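Local coordinates for protein FAD-dependent pyridine nucleotide-disulphide oxidoreductase (Desulfovibrio vulgaris, PDB 3IWA) that probably uses FAD to pass electrons from a reduced pyridine nucleotide to a disulphide or another acceptor not yet identified, at residues P427-I432 / N455-V460. Numbering follows the deposited sequence.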
loop_
_atom_site.group_PDB
_atom_site.type_symbol
_atom_site.label_atom_id
_atom_site.label_comp_id
_atom_site.label_asym_id
_atom_site.label_seq_id
_atom_site.Cartn_x
_atom_site.Cartn_y
_atom_site.Cartn_z
ATOM N N PRO A 427 -5.124 5.393 -12.257
ATOM C CA PRO A 427 -5.308 6.579 -11.465
ATOM C C PRO A 427 -4.700 7.815 -12.133
ATOM O O PRO A 427 -3.783 7.697 -12.973
ATOM C CB PRO A 427 -4.529 6.250 -10.219
ATOM C CG PRO A 427 -3.396 5.450 -10.731
ATOM C CD PRO A 427 -3.970 4.608 -11.808
ATOM N N THR A 428 -5.214 8.988 -11.757
ATOM C CA THR A 428 -4.707 10.256 -12.232
ATOM C C THR A 428 -4.040 10.890 -11.017
ATOM O O THR A 428 -4.077 10.323 -9.943
ATOM C CB THR A 428 -5.851 11.191 -12.758
ATOM O OG1 THR A 428 -6.763 11.492 -11.682
ATOM C CG2 THR A 428 -6.623 10.569 -13.948
ATOM N N VAL A 429 -3.446 12.067 -11.200
ATOM C CA VAL A 429 -2.728 12.787 -10.156
ATOM C C VAL A 429 -3.639 13.109 -8.964
ATOM O O VAL A 429 -3.221 13.058 -7.798
ATOM C CB VAL A 429 -2.144 14.076 -10.734
ATOM C CG1 VAL A 429 -1.751 15.060 -9.639
ATOM C CG2 VAL A 429 -0.947 13.724 -11.647
ATOM N N GLU A 430 -4.886 13.416 -9.260
ATOM C CA GLU A 430 -5.850 13.658 -8.229
ATOM C C GLU A 430 -6.047 12.394 -7.347
ATOM O O GLU A 430 -6.239 12.512 -6.147
ATOM C CB GLU A 430 -7.185 14.202 -8.817
ATOM C CG GLU A 430 -8.291 14.346 -7.752
ATOM C CD GLU A 430 -9.185 15.583 -7.955
ATOM O OE1 GLU A 430 -8.896 16.600 -7.282
ATOM O OE2 GLU A 430 -10.150 15.527 -8.779
ATOM N N ASP A 431 -5.980 11.198 -7.935
ATOM C CA ASP A 431 -6.166 9.994 -7.162
ATOM C C ASP A 431 -5.029 9.808 -6.227
ATOM O O ASP A 431 -5.240 9.254 -5.156
ATOM C CB ASP A 431 -6.327 8.774 -8.021
ATOM C CG ASP A 431 -7.614 8.786 -8.770
ATOM O OD1 ASP A 431 -8.659 9.044 -8.152
ATOM O OD2 ASP A 431 -7.585 8.583 -9.982
ATOM N N ILE A 432 -3.848 10.314 -6.591
ATOM C CA ILE A 432 -2.671 10.227 -5.732
ATOM C C ILE A 432 -2.704 11.331 -4.653
ATOM O O ILE A 432 -2.445 11.065 -3.495
ATOM C CB ILE A 432 -1.364 10.311 -6.516
ATOM C CG1 ILE A 432 -1.300 9.260 -7.617
ATOM C CG2 ILE A 432 -0.170 10.185 -5.578
ATOM C CD1 ILE A 432 -1.659 7.859 -7.232
ATOM N N ASN A 455 0.358 16.208 -5.101
ATOM C CA ASN A 455 0.185 17.670 -5.089
ATOM C C ASN A 455 1.285 18.389 -5.899
ATOM O O ASN A 455 0.976 19.266 -6.712
ATOM C CB ASN A 455 0.145 18.193 -3.647
ATOM C CG ASN A 455 -1.073 17.647 -2.839
ATOM O OD1 ASN A 455 -2.023 17.051 -3.372
ATOM N ND2 ASN A 455 -1.020 17.867 -1.564
ATOM N N VAL A 456 2.544 17.989 -5.695
ATOM C CA VAL A 456 3.648 18.507 -6.496
ATOM C C VAL A 456 3.477 18.227 -7.989
ATOM O O VAL A 456 3.702 19.106 -8.811
ATOM C CB VAL A 456 5.010 17.992 -6.035
ATOM C CG1 VAL A 456 6.091 18.490 -6.988
ATOM C CG2 VAL A 456 5.292 18.415 -4.606
ATOM N N ALA A 457 2.995 17.044 -8.350
ATOM C CA ALA A 457 2.731 16.721 -9.755
ATOM C C ALA A 457 1.579 17.533 -10.394
ATOM O O ALA A 457 1.601 17.881 -11.583
ATOM C CB ALA A 457 2.440 15.231 -9.870
ATOM N N ASP A 458 0.519 17.753 -9.629
ATOM C CA ASP A 458 -0.574 18.614 -10.074
ATOM C C ASP A 458 -0.044 20.052 -10.240
ATOM O O ASP A 458 -0.383 20.725 -11.202
ATOM C CB ASP A 458 -1.729 18.547 -9.071
ATOM C CG ASP A 458 -2.796 19.602 -9.310
ATOM O OD1 ASP A 458 -3.119 19.949 -10.455
ATOM O OD2 ASP A 458 -3.346 20.058 -8.316
ATOM N N ASN A 459 0.808 20.483 -9.313
ATOM C CA ASN A 459 1.510 21.760 -9.443
ATOM C C ASN A 459 2.483 21.830 -10.657
ATOM O O ASN A 459 2.461 22.807 -11.439
ATOM C CB ASN A 459 2.259 22.094 -8.139
ATOM C CG ASN A 459 1.318 22.453 -6.997
ATOM O OD1 ASN A 459 0.122 22.647 -7.198
ATOM N ND2 ASN A 459 1.854 22.501 -5.797
ATOM N N VAL A 460 3.341 20.812 -10.818
ATOM C CA VAL A 460 4.234 20.782 -11.991
ATOM C C VAL A 460 3.393 20.827 -13.267
ATOM O O VAL A 460 3.672 21.627 -14.135
ATOM C CB VAL A 460 5.212 19.594 -12.003
ATOM C CG1 VAL A 460 5.889 19.469 -13.394
ATOM C CG2 VAL A 460 6.240 19.744 -10.917
#
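In the C-terminal dimerisation domain of this pyridine nucleotide-disulphide oxidoreductase, helices pack beside an antiparallel sheet, and V429, in the first turn of helix 429-433, meets A457 and D458 of helix 449-461 there. The two branches of V429 divide the work. CG1, set anti to the backbone N (chi1 163°), reaches the backbone of the second helix, lying 3.5 Å from D458 N and equally close to D458 CB, while the side chains of V429 and D458 cross at about a right angle. CG2 rests more loosely against the methyl of A457, 4.1 Å from its CB. Both V429 and A457 also touch V392, and A457 reaches L390 and V369, which places this small apolar cluster over strands 366-372 and 386-393.

The start of the short helix is tied by its own polar groups. T428 occupies the N-cap position, and its backbone N donates to D431 OD2 over 3.0 Å in a nearly straight bond (167°), on the anti side of OD2 and tilted 20° out of the carboxylate plane. The hydroxyl OG1 adds a weak bond to the same oxygen.

Of the D458 side chain, CB is what the valine meets, beside the backbone N; the carboxylate forms salt bridges, OD1 with R397 of the same chain and OD2 with R320 of the second subunit. E430 OE2 is hydrogen-bonded to T332 OG1 of that subunit as well. One aspartate thus serves two kinds of contact: its CB lies against CG1 of V429, whereas its charged end is held within the chain through OD1 and crosses to the dimer partner through OD2, and the two arginines would probably favour the ionised form.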